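Putative exonuclease (PDB 3L0A) binds zinc through four cysteines and is a putative exonuclease, probably a hydrolase related to the PDDEXK nucleases. Local coordinates at residues M19-S22 / G23-F27; C36-Y39 / G40-L44; W168-D171 / I172-A175; I228-K232 / N233-E237. All blocks are in the same frame, centred on the assembly; numbering follows the deposited sequence. Where two conformers were deposited one is given.

Contact 1: M19-S22 / G23-F27; sequences MSVS and GYKDF
Met19, a selenomethionine, sets its SE 3.6 Å from Tyr24 N and 4.1 Å from Tyr24 CB, along the first turn of helix 21-28. CG stands anti to the backbone N (chi1 178°), and two further bends fold the chain back over the helix start, past Gly23, which has no side chain there. The backbone of Met19 pairs with strand 126-136, so the chain passes straight from the sheet edge into the helix. Ser20 is the N-cap residue. Its OG accepts a nearly straight bond from Gly23 N at 2.8 Å, while Ser20 O, also at 2.8 Å, takes Tyr24 N. An alanine at this position would lack the hydroxyl, and Gly23 N would probably lose its capping acceptor. Val21 turns its side chain onto helix 170-185; its carbonyl O accepts from Lys25 N, and CG1 lies 4.2 Å from CE of the extended Lys25 chain, whose NZ goes on to Trp168 O. Ser22 O accepts Asp26 N at 3.2 Å. On the outer side, one water joins Ser22 OG to Asp26 OD1, and a second, weakly held by the serine, reaches OD2. A side-chain cap, i to i+4 carbonyl bonds and bridging water thus hold the first turn, and the carboxylate of Asp26, held by two waters and by Lys43, is thereby tied to it.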
# COMPACT_ATOMS: atom_id res chain seq x y z
N MSE A 19 8.58 2.95 -36.31
CA MSE A 19 7.60 2.86 -35.22
C MSE A 19 7.78 1.49 -34.56
O MSE A 19 8.23 0.54 -35.20
CB MSE A 19 6.17 3.00 -35.77
CG MSE A 19 5.03 2.88 -34.75
SE MSE A 19 5.05 4.23 -33.40
CE MSE A 19 5.46 5.74 -34.53
N SER A 20 7.45 1.40 -33.28
CA SER A 20 7.59 0.17 -32.56
C SER A 20 6.42 0.06 -31.62
O SER A 20 5.69 1.03 -31.38
CB SER A 20 8.91 0.15 -31.77
OG SER A 20 8.78 0.75 -30.47
N VAL A 21 6.22 -1.14 -31.08
CA VAL A 21 5.12 -1.31 -30.15
C VAL A 21 5.32 -0.36 -28.98
O VAL A 21 4.36 0.24 -28.49
CB VAL A 21 5.02 -2.73 -29.63
CG1 VAL A 21 4.17 -2.76 -28.31
CG2 VAL A 21 4.45 -3.63 -30.71
N SER A 22 6.57 -0.24 -28.53
CA SER A 22 6.89 0.64 -27.39
C SER A 22 6.71 2.10 -27.76
O SER A 22 6.08 2.83 -27.02
CB SER A 22 8.32 0.40 -26.85
OG SER A 22 8.49 1.02 -25.56
N GLY A 23 7.23 2.51 -28.91
CA GLY A 23 6.92 3.83 -29.49
C GLY A 23 5.43 4.19 -29.52
O GLY A 23 5.03 5.29 -29.15
N TYR A 24 4.61 3.27 -29.99
CA TYR A 24 3.21 3.54 -30.12
C TYR A 24 2.59 3.84 -28.77
O TYR A 24 1.89 4.82 -28.62
CB TYR A 24 2.52 2.33 -30.74
CG TYR A 24 1.03 2.36 -30.66
CD1 TYR A 24 0.29 3.07 -31.60
CD2 TYR A 24 0.35 1.67 -29.66
CE1 TYR A 24 -1.08 3.11 -31.53
CE2 TYR A 24 -1.03 1.70 -29.58
CZ TYR A 24 -1.74 2.43 -30.52
OH TYR A 24 -3.12 2.44 -30.48
N LYS A 25 2.85 2.97 -27.78
CA LYS A 25 2.31 3.16 -26.45
C LYS A 25 2.74 4.51 -25.80
O LYS A 25 1.94 5.11 -25.07
CB LYS A 25 2.69 1.98 -25.54
CG LYS A 25 2.01 0.63 -25.85
CD LYS A 25 2.58 -0.47 -24.96
CE LYS A 25 1.77 -1.76 -24.98
NZ LYS A 25 2.14 -2.67 -23.81
N ASP A 26 3.97 4.99 -26.07
CA ASP A 26 4.39 6.31 -25.56
C ASP A 26 3.33 7.34 -25.96
O ASP A 26 2.79 8.09 -25.11
CB ASP A 26 5.76 6.75 -26.12
CG ASP A 26 6.95 5.90 -25.59
OD1 ASP A 26 6.87 5.31 -24.46
OD2 ASP A 26 7.98 5.85 -26.34
N PHE A 27 2.97 7.34 -27.24
CA PHE A 27 1.94 8.22 -27.72
C PHE A 27 0.55 7.81 -27.28
O PHE A 27 -0.17 8.65 -26.74
CB PHE A 27 2.02 8.37 -29.23
CG PHE A 27 3.21 9.13 -29.69
CD1 PHE A 27 3.20 10.52 -29.71
CD2 PHE A 27 4.36 8.47 -30.09
CE1 PHE A 27 4.32 11.25 -30.14
CE2 PHE A 27 5.47 9.17 -30.53
CZ PHE A 27 5.46 10.56 -30.56
O HOH W 1 9.88 3.79 -26.93
O HOH W 2 6.68 2.51 -23.93

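Contact 2: C36-Y39 / G40-L44; sequences CEFY and GMEKL. With ZN (zinc ion), chain B.
Phe38 O is gripped by two amides of the next turn: Glu42 N bonds it almost straight at 2.8 Å, nearly along the C=O axis, and Met41 N adds a weak bond at a bent 125°. Met41 N divides itself, giving its better bond to Glu37 O at 2.9 Å. The same one-turn spacing pairs the side chains. Glu42 CG, anti to the carbonyl carbon (chi1 -61°), lies over a face of the Phe38 ring in a CH-pi contact, 3.8 Å from the centroid, and a bend at chi2 lays the carboxylate along the ring with the two planes 8° apart. Arg47 forms a salt bridge with that carboxylate, and Arg240 makes a cation-pi contact with the ring. At the foot of helix 37-45 stands Cys36, the N-cap residue, whose SG binds the zinc ion at 2.2 Å and accepts a long bond from Tyr39 N at 3.6 Å. Cys241, Cys244 and Cys247 complete the four-cysteine site, so the first turn of the helix is tied directly to the metal. One residue after Glu42, Lys43 crosses a face of the Tyr39 ring with CD 3.3 Å from CZ, and a bend at chi3 carries its NZ toward Asp26. Tyr39 OH bonds to Asp50. A serine in place of Tyr39 would take away the ring, and the methylenes of Lys43 would probably lose the face they lie against, and Asp50 its hydroxyl partner. Tyr39 O meanwhile accepts Lys43 N at 3.0 Å.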
# COMPACT_ATOMS: atom_id res chain seq x y z
N CYS A 36 0.84 10.30 -23.48
CA CYS A 36 1.48 11.61 -23.43
C CYS A 36 2.35 11.80 -24.66
O CYS A 36 3.44 11.21 -24.77
CB CYS A 36 2.32 11.76 -22.16
SG CYS A 36 3.04 13.39 -21.94
N GLU A 37 1.88 12.64 -25.58
CA GLU A 37 2.55 12.86 -26.87
C GLU A 37 3.94 13.53 -26.72
O GLU A 37 4.91 13.13 -27.36
CB GLU A 37 1.62 13.69 -27.78
CG GLU A 37 0.26 13.01 -28.00
CD GLU A 37 -0.64 13.68 -29.03
OE1 GLU A 37 -0.50 14.88 -29.25
OE2 GLU A 37 -1.50 12.97 -29.62
N PHE A 38 3.98 14.54 -25.86
CA PHE A 38 5.18 15.26 -25.49
C PHE A 38 6.27 14.30 -25.02
O PHE A 38 7.36 14.30 -25.56
CB PHE A 38 4.80 16.24 -24.38
CG PHE A 38 5.94 17.06 -23.86
CD1 PHE A 38 6.58 17.99 -24.68
CD2 PHE A 38 6.36 16.94 -22.55
CE1 PHE A 38 7.64 18.74 -24.19
CE2 PHE A 38 7.41 17.68 -22.06
CZ PHE A 38 8.05 18.58 -22.87
N TYR A 39 5.95 13.46 -24.03
CA TYR A 39 6.87 12.44 -23.55
C TYR A 39 7.44 11.62 -24.68
O TYR A 39 8.64 11.33 -24.72
CB TYR A 39 6.16 11.53 -22.55
CG TYR A 39 6.88 10.25 -22.17
CD1 TYR A 39 8.00 10.26 -21.36
CD2 TYR A 39 6.39 9.02 -22.59
CE1 TYR A 39 8.65 9.06 -20.99
CE2 TYR A 39 7.01 7.81 -22.22
CZ TYR A 39 8.14 7.84 -21.42
OH TYR A 39 8.76 6.66 -21.08
N GLY A 40 6.58 11.26 -25.62
CA GLY A 40 6.98 10.49 -26.76
C GLY A 40 7.94 11.20 -27.70
O GLY A 40 8.80 10.55 -28.32
N MSE A 41 7.75 12.52 -27.82
CA MSE A 41 8.58 13.35 -28.71
C MSE A 41 9.90 13.69 -28.02
O MSE A 41 10.94 13.66 -28.65
CB MSE A 41 7.83 14.63 -29.10
CG MSE A 41 6.66 14.40 -30.06
SE MSE A 41 7.24 13.76 -31.78
CE MSE A 41 7.62 15.51 -32.54
N GLU A 42 9.87 13.97 -26.72
CA GLU A 42 11.10 14.17 -25.97
C GLU A 42 12.01 12.91 -25.91
O GLU A 42 13.24 13.04 -25.95
CB GLU A 42 10.76 14.67 -24.57
CG GLU A 42 10.04 16.00 -24.60
CD GLU A 42 10.85 17.07 -25.26
OE1 GLU A 42 11.82 17.54 -24.64
OE2 GLU A 42 10.52 17.47 -26.40
N LYS A 43 11.43 11.72 -25.85
CA LYS A 43 12.22 10.46 -25.94
C LYS A 43 12.91 10.30 -27.30
O LYS A 43 14.06 9.85 -27.36
CB LYS A 43 11.36 9.21 -25.66
CG LYS A 43 11.26 8.84 -24.18
CD LYS A 43 10.31 7.61 -23.94
CE LYS A 43 11.04 6.23 -23.92
NZ LYS A 43 10.15 5.04 -24.19
N LEU A 44 12.19 10.64 -28.38
CA LEU A 44 12.72 10.58 -29.74
C LEU A 44 13.88 11.54 -29.96
O LEU A 44 14.92 11.12 -30.46
CB LEU A 44 11.61 10.90 -30.74
CG LEU A 44 10.51 9.86 -30.90
CD1 LEU A 44 9.24 10.54 -31.43
CD2 LEU A 44 10.98 8.72 -31.83
ZN ZN B . 3.28 13.82 -19.84

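Contact 3: W168-D171 / I172-A175; sequences WGYD and IQGA
This is a local contact at the start of helix 170-185, just after the short helix 164-167, where Gly169 meets Ile172 and Gln173 through its carbonyl. Gly169 O accepts two weak bonds, from Ile172 N at 3.1 Å and from Gln173 N at 3.4 Å. Firmer bonds follow: Gly174 N bonds to Tyr170 O and Ala175 N to Asp171 O, each at 3.1 Å. Gly169 serves both helices. With a positive phi of 70°, it is the C-prime residue of the Schellman motif that closes helix 164-167, and it is also the N-cap position of the next helix. Trp168 and Gly169 thus make the whole link between the two helices. Asp171 bends its carboxylate back over its own backbone: CG sits between the backbone N and the carbonyl carbon (chi1 53°), which brings OD1 within 3.0 Å of Ile172 N in a weak, bent bond. OD1 also comes 3.9 Å from Ile172 CG1, while CB of the isoleucine lies 3.3 Å from Gly169 O. Ile172 packs on Ala217 and Val221 of helix 211-232. On another side of the helix, Tyr170 and Gln173 run alongside each other in the same direction, ring and amide planes 30° apart, with Gln173 OE1 4.0 Å from Tyr170 CD1. Lys145 joins the pair from the sheet, bonding to OE1 and making a cation-pi contact with the tyrosine ring.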
# COMPACT_ATOMS: atom_id res chain seq x y z
N TRP A 168 -2.76 -3.95 -19.83
CA TRP A 168 -1.45 -3.38 -20.13
C TRP A 168 -1.16 -3.34 -21.63
O TRP A 168 -0.03 -3.03 -22.05
CB TRP A 168 -0.35 -4.17 -19.41
CG TRP A 168 -0.31 -3.92 -17.93
CD1 TRP A 168 -0.64 -4.81 -16.94
CD2 TRP A 168 0.12 -2.73 -17.27
NE1 TRP A 168 -0.47 -4.25 -15.72
CE2 TRP A 168 -0.01 -2.96 -15.89
CE3 TRP A 168 0.58 -1.48 -17.72
CZ2 TRP A 168 0.32 -1.98 -14.92
CZ3 TRP A 168 0.90 -0.47 -16.75
CH2 TRP A 168 0.77 -0.75 -15.38
N GLY A 169 -2.16 -3.63 -22.44
CA GLY A 169 -1.99 -3.53 -23.89
C GLY A 169 -1.08 -4.59 -24.50
O GLY A 169 -0.45 -4.34 -25.51
N TYR A 170 -0.96 -5.76 -23.89
CA TYR A 170 -0.20 -6.83 -24.53
C TYR A 170 -1.00 -7.43 -25.67
O TYR A 170 -0.46 -8.20 -26.49
CB TYR A 170 0.25 -7.91 -23.53
CG TYR A 170 1.13 -7.32 -22.43
CD1 TYR A 170 2.14 -6.39 -22.71
CD2 TYR A 170 0.94 -7.69 -21.09
CE1 TYR A 170 2.94 -5.82 -21.65
CE2 TYR A 170 1.72 -7.15 -20.08
CZ TYR A 170 2.72 -6.22 -20.37
OH TYR A 170 3.48 -5.75 -19.34
N ASP A 171 -2.28 -7.07 -25.75
CA ASP A 171 -3.03 -7.39 -26.95
C ASP A 171 -2.45 -6.60 -28.13
O ASP A 171 -2.33 -7.16 -29.19
CB ASP A 171 -4.55 -7.24 -26.77
CG ASP A 171 -4.97 -5.89 -26.24
OD1 ASP A 171 -4.09 -5.11 -25.78
OD2 ASP A 171 -6.19 -5.64 -26.26
N ILE A 172 -2.03 -5.35 -27.92
CA ILE A 172 -1.37 -4.54 -28.98
C ILE A 172 -0.06 -5.22 -29.43
O ILE A 172 0.15 -5.49 -30.61
CB ILE A 172 -1.03 -3.08 -28.54
CG1 ILE A 172 -2.23 -2.33 -27.87
CG2 ILE A 172 -0.49 -2.27 -29.71
CD1 ILE A 172 -3.29 -1.78 -28.81
N GLN A 173 0.81 -5.53 -28.49
CA GLN A 173 2.06 -6.18 -28.85
C GLN A 173 1.86 -7.45 -29.69
O GLN A 173 2.53 -7.64 -30.72
CB GLN A 173 2.87 -6.53 -27.59
CG GLN A 173 4.26 -7.12 -27.88
CD GLN A 173 4.98 -7.44 -26.60
OE1 GLN A 173 4.38 -7.95 -25.68
NE2 GLN A 173 6.28 -7.12 -26.52
N GLY A 174 0.97 -8.32 -29.24
CA GLY A 174 0.70 -9.54 -29.96
C GLY A 174 0.23 -9.31 -31.39
O GLY A 174 0.74 -9.95 -32.30
N ALA A 175 -0.71 -8.38 -31.55
CA ALA A 175 -1.31 -8.04 -32.85
C ALA A 175 -0.30 -7.59 -33.88
O ALA A 175 -0.35 -8.06 -35.05
CB ALA A 175 -2.38 -7.02 -32.72

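Contact 4: I228-K232 / N233-E237; sequences ILRVK and NGEVE
Backbone hydrogen bonds dominate this contact, where helix 211-232 ends and Arg230 O and Val231 O turn to the residues that follow. Glu235 N bonds to Arg230 O at 3.2 Å and Gly234 N to Val231 O at the same length, the pair that defines a Schellman motif with Gly234, at a phi of 70°, as its C-prime residue. Asn233 N keeps a last helical bond to Leu229 O and adds a weak one to Arg230 O. Water extends the turn: a single molecule donates to Val231 O and to Val236 O, at 2.7 Å each, bridging the helix end to the departing chain. Val231 O thus has two donors, the Gly234 amide and the water. Apolar contact is carried by Val236. Its CG2, set between the backbone N and the carbonyl carbon, touches Val231 CG2 at 3.8 Å and Arg230 CB at 3.8 Å, and the two valines cross at about a right angle. Val231 continues inward onto Phe27 and Met41. Among the charged groups, in the Arg230 conformer described, OE2 of Glu235 lies 3.9 Å from Arg230 CG, and Arg230 NE is 5.2 Å from that oxygen, so no salt bridge forms in that copy. The C-terminal end of helix 211-232 is therefore closed mainly by backbone amides, one water and a valine pair.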
# COMPACT_ATOMS: atom_id res chain seq x y z
N ILE A 228 -0.88 10.14 -34.33
CA ILE A 228 0.52 9.86 -34.01
C ILE A 228 1.42 10.36 -35.16
O ILE A 228 2.30 11.18 -34.95
CB ILE A 228 0.79 8.31 -33.73
CG1 ILE A 228 0.10 7.85 -32.44
CG2 ILE A 228 2.31 7.98 -33.66
CD1 ILE A 228 -0.20 6.34 -32.40
N LEU A 229 1.18 9.89 -36.38
CA LEU A 229 2.04 10.31 -37.50
C LEU A 229 2.13 11.83 -37.66
O LEU A 229 3.21 12.37 -37.96
CB LEU A 229 1.59 9.66 -38.82
CG LEU A 229 2.04 8.20 -38.91
CD1 LEU A 229 1.24 7.43 -39.97
CD2 LEU A 229 3.56 8.17 -39.18
N ARG A 230 1.03 12.53 -37.44
CA ARG A 230 1.01 14.00 -37.51
C ARG A 230 1.99 14.57 -36.49
O ARG A 230 2.84 15.41 -36.80
CB ARG A 230 -0.41 14.56 -37.27
CG ARG A 230 -1.28 14.71 -38.55
CD ARG A 230 -2.81 14.64 -38.28
NE ARG A 230 -3.33 15.72 -37.42
CZ ARG A 230 -4.34 15.56 -36.57
NH1 ARG A 230 -4.95 14.39 -36.45
NH2 ARG A 230 -4.75 16.58 -35.83
N VAL A 231 1.90 14.09 -35.24
CA VAL A 231 2.76 14.61 -34.17
C VAL A 231 4.29 14.34 -34.39
O VAL A 231 5.11 15.26 -34.27
CB VAL A 231 2.32 14.12 -32.78
CG1 VAL A 231 3.10 14.85 -31.72
CG2 VAL A 231 0.82 14.35 -32.56
N LYS A 232 4.65 13.10 -34.72
CA LYS A 232 6.05 12.73 -34.97
C LYS A 232 6.68 13.50 -36.13
O LYS A 232 7.89 13.66 -36.16
CB LYS A 232 6.16 11.23 -35.24
CG LYS A 232 7.58 10.67 -35.55
CD LYS A 232 7.52 9.12 -35.62
CE LYS A 232 8.88 8.41 -35.85
NZ LYS A 232 8.71 6.91 -36.11
N ASN A 233 5.86 13.97 -37.07
CA ASN A 233 6.37 14.69 -38.24
C ASN A 233 6.39 16.22 -38.11
O ASN A 233 6.56 16.91 -39.09
CB ASN A 233 5.58 14.31 -39.50
CG ASN A 233 5.85 12.86 -39.96
OD1 ASN A 233 5.98 11.92 -39.16
ND2 ASN A 233 5.90 12.69 -41.28
N GLY A 234 6.20 16.73 -36.90
CA GLY A 234 6.30 18.18 -36.65
C GLY A 234 5.17 19.00 -37.26
O GLY A 234 5.28 20.23 -37.42
N GLU A 235 4.08 18.30 -37.60
CA GLU A 235 2.94 18.87 -38.32
C GLU A 235 1.94 19.43 -37.32
O GLU A 235 1.14 20.31 -37.66
CB GLU A 235 2.33 17.77 -39.22
CG GLU A 235 1.03 18.09 -39.97
CD GLU A 235 0.70 17.03 -41.06
OE1 GLU A 235 1.57 16.19 -41.40
OE2 GLU A 235 -0.44 17.03 -41.57
N VAL A 236 1.98 18.93 -36.08
CA VAL A 236 1.23 19.54 -34.98
C VAL A 236 2.01 19.46 -33.67
O VAL A 236 2.82 18.54 -33.47
CB VAL A 236 -0.16 18.87 -34.70
CG1 VAL A 236 -1.20 19.32 -35.69
CG2 VAL A 236 -0.06 17.36 -34.68
N GLU A 237 1.73 20.42 -32.79
CA GLU A 237 2.34 20.46 -31.47
C GLU A 237 1.75 19.31 -30.61
O GLU A 237 0.52 19.14 -30.51
CB GLU A 237 2.13 21.85 -30.81
O HOH W 3 5.42 17.86 -33.52

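How the contacts relate
Contact 1 lies in the middle and touches the other three. It meets contact 2 through the salt bridge from Asp26 OD2 to Lys43 NZ, 3.2 Å, and through the Phe27 ring, packed on 36-44. Lys25 NZ reaches Trp168 O of contact 3 at 2.8 Å. Tyr24 CD1 packs on Ile228 CD1 of contact 4 at 3.4 Å. Contacts 2 and 4 also join, Met41 SE lying 3.6 Å from Lys232 CA, whereas contact 3 stays clear of both, its nearest atoms about 11 Å from contact 2 and about 9 Å from contact 4. Only contact 2 supplies a zinc ligand; the Asp26 side chain lies about 10 Å from the metal and that of Val231 about 12 Å.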